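PDB 7D9E: gamma-glutamyltransferase 1 Threonine peptidase. MEROPS family T03 from Pseudomonas nitroreducens, which catalyses the transfer of gamma-glutamyl groups from donors such as glutathione to amino acids or to water, the latter releasing L-glutamate. Local coordinates for residues Thr1-Val7 with Val88-Pro92; Val119-Arg123 with Ala180-Arg184; Gln122-His126 with Met164-Gln168; Tyr135-Tyr139 with Gly161-Gly165. One frame throughout, in Å; residues are numbered along the deposited sequence.

Contact 1: residues Thr1-Val7 with Val88-Pro92. With DON (6-diazenyl-5-oxo-L-norleucine), chain D.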
loop_
_atom_site.group_PDB
_atom_site.type_symbol
_atom_site.label_atom_id
_atom_site.label_comp_id
_atom_site.label_asym_id
_atom_site.label_seq_id
_atom_site.Cartn_x
_atom_site.Cartn_y
_atom_site.Cartn_z
ATOM N N THR B 1 4.844 3.966 -0.060
ATOM C CA THR B 1 3.968 3.147 -0.875
ATOM C C THR B 1 3.668 3.774 -2.234
ATOM O O THR B 1 3.596 5.004 -2.383
ATOM C CB THR B 1 2.611 2.912 -0.167
ATOM O OG1 THR B 1 2.806 2.430 1.179
ATOM C CG2 THR B 1 1.735 1.953 -0.941
ATOM N N THR B 2 3.490 2.914 -3.231
ATOM C CA THR B 2 2.851 3.312 -4.483
ATOM C C THR B 2 2.008 2.143 -4.964
ATOM O O THR B 2 2.121 1.024 -4.460
ATOM C CB THR B 2 3.867 3.780 -5.522
ATOM O OG1 THR B 2 3.184 4.421 -6.593
ATOM C CG2 THR B 2 4.712 2.643 -6.082
ATOM N N HIS B 3 1.137 2.422 -5.925
ATOM C CA HIS B 3 0.211 1.439 -6.430
ATOM C C HIS B 3 0.128 1.574 -7.942
ATOM O O HIS B 3 0.118 2.685 -8.472
ATOM C CB HIS B 3 -1.212 1.675 -5.853
ATOM C CG HIS B 3 -2.188 0.662 -6.331
ATOM N ND1 HIS B 3 -2.285 -0.591 -5.770
ATOM C CD2 HIS B 3 -3.062 0.684 -7.366
ATOM C CE1 HIS B 3 -3.160 -1.308 -6.452
ATOM N NE2 HIS B 3 -3.651 -0.550 -7.423
ATOM N N PHE B 4 -0.037 0.446 -8.633
ATOM C CA PHE B 4 -0.423 0.472 -10.040
ATOM C C PHE B 4 -1.465 -0.603 -10.309
ATOM O O PHE B 4 -1.568 -1.613 -9.597
ATOM C CB PHE B 4 0.785 0.351 -10.988
ATOM C CG PHE B 4 1.568 -0.919 -10.868
ATOM C CD1 PHE B 4 1.185 -2.069 -11.554
ATOM C CD2 PHE B 4 2.717 -0.964 -10.115
ATOM C CE1 PHE B 4 1.920 -3.223 -11.477
ATOM C CE2 PHE B 4 3.457 -2.134 -10.018
ATOM C CZ PHE B 4 3.061 -3.251 -10.693
ATOM N N SER B 5 -2.248 -0.350 -11.367
ATOM C CA SER B 5 -3.358 -1.202 -11.789
ATOM C C SER B 5 -3.205 -1.490 -13.272
ATOM O O SER B 5 -2.911 -0.573 -14.056
ATOM C CB SER B 5 -4.671 -0.458 -11.544
ATOM O OG SER B 5 -4.908 -0.297 -10.138
ATOM N N ILE B 6 -3.425 -2.755 -13.667
ATOM C CA ILE B 6 -3.303 -3.175 -15.059
ATOM C C ILE B 6 -4.439 -4.131 -15.393
ATOM O O ILE B 6 -4.797 -4.999 -14.593
ATOM C CB ILE B 6 -1.951 -3.854 -15.353
ATOM C CG1 ILE B 6 -0.797 -2.861 -15.118
ATOM C CG2 ILE B 6 -1.876 -4.372 -16.755
ATOM C CD1 ILE B 6 0.565 -3.511 -14.999
ATOM N N VAL B 7 -4.992 -3.973 -16.588
ATOM C CA VAL B 7 -5.946 -4.917 -17.159
ATOM C C VAL B 7 -5.470 -5.218 -18.574
ATOM O O VAL B 7 -5.118 -4.296 -19.315
ATOM C CB VAL B 7 -7.380 -4.350 -17.184
ATOM C CG1 VAL B 7 -8.352 -5.333 -17.846
ATOM C CG2 VAL B 7 -7.841 -4.034 -15.772
ATOM N N VAL B 88 -10.484 -1.816 -10.969
ATOM C CA VAL B 88 -9.198 -2.172 -10.380
ATOM C C VAL B 88 -8.662 -0.911 -9.739
ATOM O O VAL B 88 -8.645 0.141 -10.384
ATOM C CB VAL B 88 -8.216 -2.684 -11.444
ATOM C CG1 VAL B 88 -6.952 -3.213 -10.781
ATOM C CG2 VAL B 88 -8.858 -3.792 -12.281
ATOM N N LEU B 89 -8.278 -0.997 -8.466
ATOM C CA LEU B 89 -7.840 0.209 -7.790
ATOM C C LEU B 89 -6.976 -0.102 -6.579
ATOM O O LEU B 89 -7.011 -1.192 -6.016
ATOM C CB LEU B 89 -9.011 1.117 -7.382
ATOM C CG LEU B 89 -9.856 0.738 -6.161
ATOM C CD1 LEU B 89 -10.805 1.888 -5.801
ATOM C CD2 LEU B 89 -10.668 -0.514 -6.381
ATOM N N GLY B 90 -6.218 0.914 -6.185
ATOM C CA GLY B 90 -5.410 0.853 -4.981
ATOM C C GLY B 90 -4.724 2.184 -4.805
ATOM O O GLY B 90 -4.833 3.081 -5.653
ATOM N N THR B 91 -4.012 2.320 -3.697
ATOM C CA THR B 91 -3.445 3.617 -3.353
ATOM C C THR B 91 -2.388 3.456 -2.261
ATOM O O THR B 91 -2.471 2.535 -1.443
ATOM C CB THR B 91 -4.545 4.581 -2.867
ATOM O OG1 THR B 91 -3.989 5.856 -2.551
ATOM C CG2 THR B 91 -5.274 4.056 -1.636
ATOM N N PRO B 92 -1.451 4.406 -2.194
ATOM C CA PRO B 92 -0.632 4.613 -0.994
ATOM C C PRO B 92 -1.413 5.389 0.058
ATOM O O PRO B 92 -2.552 5.810 -0.151
ATOM C CB PRO B 92 0.512 5.471 -1.514
ATOM C CG PRO B 92 -0.102 6.286 -2.648
ATOM C CD PRO B 92 -1.039 5.311 -3.292
HETATM O O DON D . 2.161 -1.273 4.888
HETATM C C DON D . 1.605 -0.131 5.331
HETATM O OXT DON D . 0.419 -0.126 5.644
HETATM C CA DON D . 2.569 1.037 5.243
HETATM N N DON D . 3.923 0.633 5.551
HETATM C CB DON D . 2.275 1.605 3.838
HETATM C C1E DON D . 3.250 2.674 3.445
HETATM C C1D DON D . 2.720 3.343 2.204
HETATM O O1J DON D . 1.675 2.971 1.646
#
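Strand 2-7 runs antiparallel to strand 88-90, at 176° with the axes 6.5 Å apart, and T1, just ahead of its strand, faces P92; not one hydrogen bond is exchanged between the segments, so they meet through side chains. T1 puts its carbonyl O 3.2 Å from P92 CB, while its methyl CG2 lies 3.6 Å from P92 CA. With chi1 at -51°, T1 OG1 is anti to the carbonyl carbon and beside the backbone N, and it is covalently bonded to DON C1D (1.4 Å), although the placing of DON O1J beside it in the model is doubtful. The inhibitor is therefore caught on the nucleophile, whose amino group is held by T19. Such an N-terminal threonine heading a strand, in a sheet packed face to face on a second one, is the signature of the Ntn-hydrolase sandwich. Here H3 lies between the two sheets: its CG is anti to the backbone N, which lays one face of the imidazole over G90 CA. In the plane of that ring, NE2 donates to S5 OG at 3.0 Å (137°), and ND1 is paired with T17, so both nitrogens are used and the ring's rotation is fixed. S5 OG is in turn bonded to the carbonyl of Q168 and rests 3.6 Å from V88 CG1. Farther along, V7 CG2 meets V88 CG2 at 3.6 Å, the two valines crossing at a slant. S5-V7 also pairs as an antiparallel ladder with a strand of the neighbouring chain, so the sheet extends through the interface.

Contact 2: residues Val119-Arg123 with Ala180-Arg184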
loop_
_atom_site.group_PDB
_atom_site.type_symbol
_atom_site.label_atom_id
_atom_site.label_comp_id
_atom_site.label_asym_id
_atom_site.label_seq_id
_atom_site.Cartn_x
_atom_site.Cartn_y
_atom_site.Cartn_z
ATOM N N VAL B 119 -12.282 9.817 -8.190
ATOM C CA VAL B 119 -10.902 9.841 -7.724
ATOM C C VAL B 119 -10.468 11.250 -7.332
ATOM O O VAL B 119 -9.690 11.422 -6.383
ATOM C CB VAL B 119 -10.012 9.239 -8.822
ATOM C CG1 VAL B 119 -8.550 9.464 -8.533
ATOM C CG2 VAL B 119 -10.255 7.739 -8.950
ATOM N N ALA B 120 -10.923 12.267 -8.052
ATOM C CA ALA B 120 -10.500 13.622 -7.745
ATOM C C ALA B 120 -11.179 14.178 -6.504
ATOM O O ALA B 120 -10.680 15.147 -5.937
ATOM C CB ALA B 120 -10.797 14.562 -8.911
ATOM N N ALA B 121 -12.303 13.602 -6.090
ATOM C CA ALA B 121 -13.061 14.141 -4.976
ATOM C C ALA B 121 -12.222 14.237 -3.708
ATOM O O ALA B 121 -11.366 13.385 -3.427
ATOM C CB ALA B 121 -14.298 13.284 -4.725
ATOM N N GLN B 122 -12.522 15.266 -2.909
ATOM C CA GLN B 122 -11.974 15.372 -1.566
ATOM C C GLN B 122 -12.121 14.059 -0.809
ATOM O O GLN B 122 -13.170 13.411 -0.862
ATOM C CB GLN B 122 -12.732 16.462 -0.805
ATOM C CG GLN B 122 -12.280 16.684 0.620
ATOM C CD GLN B 122 -13.072 17.805 1.262
ATOM O OE1 GLN B 122 -12.531 18.859 1.650
ATOM N NE2 GLN B 122 -14.365 17.607 1.331
ATOM N N ARG B 123 -11.056 13.671 -0.104
ATOM C CA ARG B 123 -11.085 12.547 0.821
ATOM C C ARG B 123 -10.591 13.025 2.175
ATOM O O ARG B 123 -9.730 13.908 2.262
ATOM C CB ARG B 123 -10.223 11.365 0.353
ATOM C CG ARG B 123 -10.769 10.726 -0.913
ATOM C CD ARG B 123 -10.085 9.443 -1.254
ATOM N NE ARG B 123 -8.677 9.580 -1.595
ATOM C CZ ARG B 123 -8.199 9.753 -2.825
ATOM N NH1 ARG B 123 -9.029 9.870 -3.856
ATOM N NH2 ARG B 123 -6.902 9.849 -3.021
ATOM N N ALA B 180 -8.059 6.211 -14.519
ATOM C CA ALA B 180 -8.003 7.443 -13.750
ATOM C C ALA B 180 -6.748 7.402 -12.890
ATOM O O ALA B 180 -6.509 6.425 -12.164
ATOM C CB ALA B 180 -9.230 7.614 -12.849
ATOM N N SER B 181 -5.976 8.487 -12.973
ATOM C CA SER B 181 -4.804 8.739 -12.146
ATOM C C SER B 181 -5.099 9.934 -11.250
ATOM O O SER B 181 -5.541 10.991 -11.716
ATOM C CB SER B 181 -3.584 9.034 -13.015
ATOM O OG SER B 181 -3.308 7.921 -13.853
ATOM N N ASP B 182 -4.842 9.760 -9.969
ATOM C CA ASP B 182 -5.198 10.776 -8.989
ATOM C C ASP B 182 -4.516 12.099 -9.294
ATOM O O ASP B 182 -3.297 12.133 -9.479
ATOM C CB ASP B 182 -4.715 10.256 -7.632
ATOM C CG ASP B 182 -5.482 10.837 -6.459
ATOM O OD1 ASP B 182 -5.671 12.078 -6.427
ATOM O OD2 ASP B 182 -5.852 10.066 -5.556
ATOM N N PRO B 183 -5.258 13.203 -9.345
ATOM C CA PRO B 183 -4.614 14.509 -9.498
ATOM C C PRO B 183 -3.730 14.895 -8.329
ATOM O O PRO B 183 -3.002 15.896 -8.444
ATOM C CB PRO B 183 -5.789 15.480 -9.675
ATOM C CG PRO B 183 -6.991 14.747 -9.232
ATOM C CD PRO B 183 -6.718 13.285 -9.187
ATOM N N ARG B 184 -3.754 14.134 -7.224
ATOM C CA ARG B 184 -2.828 14.387 -6.130
ATOM C C ARG B 184 -1.397 14.032 -6.492
ATOM O O ARG B 184 -0.462 14.493 -5.821
ATOM C CB ARG B 184 -3.242 13.546 -4.925
ATOM C CG ARG B 184 -4.479 14.111 -4.189
ATOM C CD ARG B 184 -5.028 13.101 -3.230
ATOM N NE ARG B 184 -6.295 13.482 -2.647
ATOM C CZ ARG B 184 -7.484 13.348 -3.240
ATOM N NH1 ARG B 184 -7.590 12.862 -4.478
ATOM N NH2 ARG B 184 -8.613 13.674 -2.614
HETATM O O HOH W 1 -8.388 14.983 -0.091
#
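R123 and R184 are stacked by their guanidinium groups, whose centres lie 3.7 Å apart with planes inclined by 30°. Both arginines are gathered round the D182 carboxylate, which probably helps hold the stack together. Its OD2 receives R123 NH2 at 2.8 Å, almost straight (175°), on the syn lone pair and in the guanidinium plane; its OD1 receives R184 NH1, likewise syn, at 2.8 Å. OD1 also accepts the backbone N of R184 from the anti side, which closes an Asx turn over P183. Among the bonds to backbone carbonyls, R184 donates at the end of helix 115-120: NH1 reaches V119 O at 3.2 Å and NH2 reaches A121 O at 2.9 Å, both lying close to the guanidinium plane. The side chain stays extended from CG to NE, which carries the group across to that helix end. R123 NH1 adds only a weak bond to V119 O, and water 1 bridges R184 NH2 and R123 N. Apolar contacts flank the charged part: V119 CG1 leans on D182 CA at 3.6 Å, V119 CG2 faces A180 CB, and A120 CB sits 3.8 Å from P183 CG. The contact thus joins the last turn of the helix to the segment leaving strand 176-181. Further partners are D137 for R184 NE, M164 O for R123 NH2 and the backbone N of I167 for D182 OD2. With two arginines and backbone N-H groups directed at it, D182 probably remains ionised.

Contact 3: residues Gln122-His126 with Met164-Gln168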
loop_
_atom_site.group_PDB
_atom_site.type_symbol
_atom_site.label_atom_id
_atom_site.label_comp_id
_atom_site.label_asym_id
_atom_site.label_seq_id
_atom_site.Cartn_x
_atom_site.Cartn_y
_atom_site.Cartn_z
ATOM N N GLN B 122 -12.522 15.266 -2.909
ATOM C CA GLN B 122 -11.974 15.372 -1.566
ATOM C C GLN B 122 -12.121 14.059 -0.809
ATOM O O GLN B 122 -13.170 13.411 -0.862
ATOM C CB GLN B 122 -12.732 16.462 -0.805
ATOM C CG GLN B 122 -12.280 16.684 0.620
ATOM C CD GLN B 122 -13.072 17.805 1.262
ATOM O OE1 GLN B 122 -12.531 18.859 1.650
ATOM N NE2 GLN B 122 -14.365 17.607 1.331
ATOM N N ARG B 123 -11.056 13.671 -0.104
ATOM C CA ARG B 123 -11.085 12.547 0.821
ATOM C C ARG B 123 -10.591 13.025 2.175
ATOM O O ARG B 123 -9.730 13.908 2.262
ATOM C CB ARG B 123 -10.223 11.365 0.353
ATOM C CG ARG B 123 -10.769 10.726 -0.913
ATOM C CD ARG B 123 -10.085 9.443 -1.254
ATOM N NE ARG B 123 -8.677 9.580 -1.595
ATOM C CZ ARG B 123 -8.199 9.753 -2.825
ATOM N NH1 ARG B 123 -9.029 9.870 -3.856
ATOM N NH2 ARG B 123 -6.902 9.849 -3.021
ATOM N N VAL B 124 -11.157 12.447 3.239
ATOM C CA VAL B 124 -10.745 12.766 4.605
ATOM C C VAL B 124 -10.595 11.456 5.363
ATOM O O VAL B 124 -10.971 10.392 4.877
ATOM C CB VAL B 124 -11.729 13.718 5.327
ATOM C CG1 VAL B 124 -11.811 15.049 4.571
ATOM C CG2 VAL B 124 -13.074 13.073 5.492
ATOM N N HIS B 125 -10.081 11.538 6.590
ATOM C CA HIS B 125 -9.754 10.321 7.318
ATOM C C HIS B 125 -9.903 10.515 8.820
ATOM O O HIS B 125 -9.476 11.533 9.371
ATOM C CB HIS B 125 -8.304 9.945 6.998
ATOM C CG HIS B 125 -7.799 8.753 7.736
ATOM N ND1 HIS B 125 -8.202 7.467 7.437
ATOM C CD2 HIS B 125 -6.936 8.652 8.774
ATOM C CE1 HIS B 125 -7.584 6.621 8.250
ATOM N NE2 HIS B 125 -6.817 7.315 9.073
ATOM N N HIS B 126 -10.484 9.512 9.475
ATOM C CA HIS B 126 -10.538 9.424 10.920
ATOM C C HIS B 126 -10.143 8.008 11.319
ATOM O O HIS B 126 -10.410 7.055 10.590
ATOM C CB HIS B 126 -11.956 9.733 11.428
ATOM C CG HIS B 126 -12.105 9.588 12.904
ATOM N ND1 HIS B 126 -11.429 10.394 13.798
ATOM C CD2 HIS B 126 -12.839 8.730 13.647
ATOM C CE1 HIS B 126 -11.735 10.024 15.032
ATOM N NE2 HIS B 126 -12.593 9.020 14.967
ATOM N N MET B 164 -3.716 12.851 0.443
ATOM C CA MET B 164 -4.503 11.757 0.999
ATOM C C MET B 164 -4.633 10.651 -0.044
ATOM O O MET B 164 -5.701 10.397 -0.608
ATOM C CB MET B 164 -5.864 12.298 1.419
ATOM C CG MET B 164 -6.798 11.303 2.070
ATOM S SD MET B 164 -6.326 10.998 3.775
ATOM C CE MET B 164 -6.623 12.597 4.534
ATOM N N GLY B 165 -3.504 9.978 -0.300
ATOM C CA GLY B 165 -3.484 8.908 -1.273
ATOM C C GLY B 165 -3.119 9.366 -2.668
ATOM O O GLY B 165 -2.793 10.528 -2.935
ATOM N N ASP B 166 -3.159 8.389 -3.579
ATOM C CA ASP B 166 -2.744 8.508 -4.977
ATOM C C ASP B 166 -3.389 7.319 -5.694
ATOM O O ASP B 166 -2.727 6.342 -6.071
ATOM C CB ASP B 166 -1.235 8.596 -5.116
ATOM C CG ASP B 166 -0.793 8.928 -6.530
ATOM O OD1 ASP B 166 -1.619 9.385 -7.343
ATOM O OD2 ASP B 166 0.412 8.796 -6.804
ATOM N N ILE B 167 -4.697 7.390 -5.853
ATOM C CA ILE B 167 -5.441 6.272 -6.425
ATOM C C ILE B 167 -5.054 6.119 -7.889
ATOM O O ILE B 167 -5.018 7.098 -8.658
ATOM C CB ILE B 167 -6.942 6.559 -6.275
ATOM C CG1 ILE B 167 -7.408 6.449 -4.807
ATOM C CG2 ILE B 167 -7.744 5.557 -7.128
ATOM C CD1 ILE B 167 -7.765 5.044 -4.350
ATOM N N GLN B 168 -4.831 4.874 -8.305
ATOM C CA GLN B 168 -4.620 4.534 -9.703
ATOM C C GLN B 168 -5.661 3.475 -10.022
ATOM O O GLN B 168 -5.639 2.394 -9.428
ATOM C CB GLN B 168 -3.216 4.002 -9.954
ATOM C CG GLN B 168 -2.117 4.956 -9.542
ATOM C CD GLN B 168 -2.164 6.253 -10.290
ATOM O OE1 GLN B 168 -2.573 6.295 -11.454
ATOM N NE2 GLN B 168 -1.692 7.300 -9.653
#
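The R123 guanidinium has I167 CG1 over one face, 3.6 Å above the plane and displaced toward the rim; the other face is the one stacked on R184. At its edge comes the carbonyl of M164. NH2 donates to M164 O at 2.8 Å (150°), with the oxygen 17° out of the guanidinium plane, while NE adds a weak bond to the same oxygen at 3.2 Å. One buried carbonyl thus takes two N-H groups from a single side chain. The bend of R123 at chi3 (-65°) brings the guanidinium to the M164 carbonyl. G165, at a positive phi, follows, with its carbonyl carbon 3.8 Å from R123 NH2. Segment 164-168 is the irregular link that leads into strand 168-173 of the four-stranded sheet, and segment 122-126 feeds the weakly bonded strand 125-126 of a small mixed sheet; the contact therefore ties two sheets together through a loop. M164 supplies the apolar part. In the conformer described, one of two modelled, its CG lies 3.8 Å from R123 CB and its SD 3.9 Å from H125 CB. The imidazole of H125 itself leads away from this loop, and its nitrogens are engaged elsewhere, ND1 with T99 and NE2 with Q127. The neighbouring chain reaches both segments: its I300 packs on V124 and its Y68 on D166. I167, besides facing R123, rests on V104 of helix 97-109.

Contact 4: residues Tyr135-Tyr139 with Gly161-Gly165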
loop_
_atom_site.group_PDB
_atom_site.type_symbol
_atom_site.label_atom_id
_atom_site.label_comp_id
_atom_site.label_asym_id
_atom_site.label_seq_id
_atom_site.Cartn_x
_atom_site.Cartn_y
_atom_site.Cartn_z
ATOM N N TYR B 135 -8.437 14.087 9.522
ATOM C CA TYR B 135 -7.315 14.537 8.712
ATOM C C TYR B 135 -7.791 14.898 7.314
ATOM O O TYR B 135 -8.669 14.235 6.741
ATOM C CB TYR B 135 -6.241 13.447 8.627
ATOM C CG TYR B 135 -5.602 13.158 9.946
ATOM C CD1 TYR B 135 -4.618 13.996 10.460
ATOM C CD2 TYR B 135 -5.991 12.071 10.697
ATOM C CE1 TYR B 135 -4.035 13.745 11.686
ATOM C CE2 TYR B 135 -5.414 11.814 11.923
ATOM C CZ TYR B 135 -4.440 12.657 12.407
ATOM O OH TYR B 135 -3.872 12.400 13.632
ATOM N N TYR B 136 -7.184 15.947 6.763
ATOM C CA TYR B 136 -7.445 16.385 5.397
ATOM C C TYR B 136 -6.102 16.715 4.756
ATOM O O TYR B 136 -5.075 16.819 5.441
ATOM C CB TYR B 136 -8.399 17.598 5.354
ATOM C CG TYR B 136 -7.905 18.857 6.040
ATOM C CD1 TYR B 136 -7.110 19.776 5.362
ATOM C CD2 TYR B 136 -8.261 19.150 7.359
ATOM C CE1 TYR B 136 -6.672 20.929 5.971
ATOM C CE2 TYR B 136 -7.817 20.307 7.982
ATOM C CZ TYR B 136 -7.025 21.194 7.282
ATOM O OH TYR B 136 -6.584 22.357 7.887
ATOM N N ASP B 137 -6.098 16.851 3.426
ATOM C CA ASP B 137 -4.876 17.211 2.711
ATOM C C ASP B 137 -4.976 18.615 2.118
ATOM O O ASP B 137 -6.031 19.262 2.124
ATOM C CB ASP B 137 -4.460 16.149 1.669
ATOM C CG ASP B 137 -5.431 15.976 0.525
ATOM O OD1 ASP B 137 -6.394 16.759 0.378
ATOM O OD2 ASP B 137 -5.219 15.033 -0.278
ATOM N N ALA B 138 -3.841 19.112 1.643
ATOM C CA ALA B 138 -3.814 20.452 1.075
ATOM C C ALA B 138 -4.379 20.479 -0.335
ATOM O O ALA B 138 -4.708 21.559 -0.840
ATOM C CB ALA B 138 -2.391 21.008 1.115
ATOM N N TYR B 139 -4.475 19.316 -0.984
ATOM C CA TYR B 139 -5.132 19.226 -2.283
ATOM C C TYR B 139 -6.601 19.619 -2.202
ATOM O O TYR B 139 -7.102 20.343 -3.072
ATOM C CB TYR B 139 -4.952 17.801 -2.833
ATOM C CG TYR B 139 -5.924 17.465 -3.935
ATOM C CD1 TYR B 139 -5.672 17.823 -5.251
ATOM C CD2 TYR B 139 -7.083 16.763 -3.653
ATOM C CE1 TYR B 139 -6.571 17.521 -6.247
ATOM C CE2 TYR B 139 -7.987 16.468 -4.641
ATOM C CZ TYR B 139 -7.719 16.833 -5.939
ATOM O OH TYR B 139 -8.618 16.541 -6.941
ATOM N N GLY B 161 -0.403 17.104 6.021
ATOM C CA GLY B 161 0.882 17.512 5.476
ATOM C C GLY B 161 1.389 16.651 4.346
ATOM O O GLY B 161 2.579 16.701 4.029
ATOM N N TRP B 162 0.523 15.851 3.747
ATOM C CA TRP B 162 0.810 14.995 2.602
ATOM C C TRP B 162 -0.523 14.600 1.991
ATOM O O TRP B 162 -1.530 14.482 2.686
ATOM C CB TRP B 162 1.698 13.800 2.989
ATOM C CG TRP B 162 1.274 13.024 4.227
ATOM C CD1 TRP B 162 1.566 13.360 5.525
ATOM C CD2 TRP B 162 0.601 11.754 4.291
ATOM N NE1 TRP B 162 1.067 12.416 6.388
ATOM C CE2 TRP B 162 0.476 11.416 5.659
ATOM C CE3 TRP B 162 0.081 10.881 3.333
ATOM C CZ2 TRP B 162 -0.150 10.249 6.089
ATOM C CZ3 TRP B 162 -0.550 9.721 3.766
ATOM C CH2 TRP B 162 -0.649 9.414 5.133
ATOM N N ASN B 163 -0.536 14.465 0.672
ATOM C CA ASN B 163 -1.793 14.209 -0.011
ATOM C C ASN B 163 -2.392 12.894 0.473
ATOM O O ASN B 163 -1.694 11.949 0.855
ATOM C CB ASN B 163 -1.610 14.305 -1.523
ATOM C CG ASN B 163 -1.527 15.750 -2.001
ATOM O OD1 ASN B 163 -1.779 16.718 -1.220
ATOM N ND2 ASN B 163 -1.138 15.931 -3.251
ATOM N N MET B 164 -3.716 12.851 0.443
ATOM C CA MET B 164 -4.503 11.757 0.999
ATOM C C MET B 164 -4.633 10.651 -0.044
ATOM O O MET B 164 -5.701 10.397 -0.608
ATOM C CB MET B 164 -5.864 12.298 1.419
ATOM C CG MET B 164 -6.798 11.303 2.070
ATOM S SD MET B 164 -6.326 10.998 3.775
ATOM C CE MET B 164 -6.623 12.597 4.534
ATOM N N GLY B 165 -3.504 9.978 -0.300
ATOM C CA GLY B 165 -3.484 8.908 -1.273
ATOM C C GLY B 165 -3.119 9.366 -2.668
ATOM O O GLY B 165 -2.793 10.528 -2.935
#
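D137 and M164 cross at an angle, the carboxylate of the first turned onto the backbone of the second. M164 N donates to D137 OD2 at 2.7 Å (164°), meeting the oxygen on its anti side and 18° out of the carboxylate plane. A chi1 of 65° sets D137 CG between the backbone N and the carbonyl carbon, and from there OD2 also passes 3.3 Å from M164 CB. Behind it, D137 CB touches W162 O at 3.5 Å. In the conformer described, one of two, bends at chi2 and chi3 bring M164 CE 3.4 Å from Y135 O and 4.2 Å from Y135 CB. M164 is the centre of an inverse gamma turn, closed by a weak bond from G165 N to N163 O. N163 swings its amide toward Y139, OD1 lying 3.7 Å from Y139 CB, while ND2 binds the carbonyl of R184. Y139 OH is bonded to A120 O. D137 OD2 also forms a salt bridge with R184 NE, and OD1 takes the backbone N of A140. These donors would probably keep D137 ionised; through M164 N and R184 NE it links the end of strand 133-136 to the gamma turn and to R184.

Contact 1 holds the nucleophile and its DON adduct. Contacts 1 and 3, with centres 13 Å apart, touch through T91 OG1 to D166 N and S5 OG to Q168 O, both 2.9 Å. R123 is shared by contacts 2 and 3, whose centres are 8 Å apart; M164 and G165 are shared by contacts 3 and 4, at 7 Å. Contacts 2 and 4 meet again where A120 O lies 2.7 Å from Y139 OH. The side chain of W162 in contact 4 is about 7 Å from DON, G165 itself about 8 Å and the side chain of R123 about 12 Å, so the arginine network lies outside the pocket, at second-shell distance or beyond.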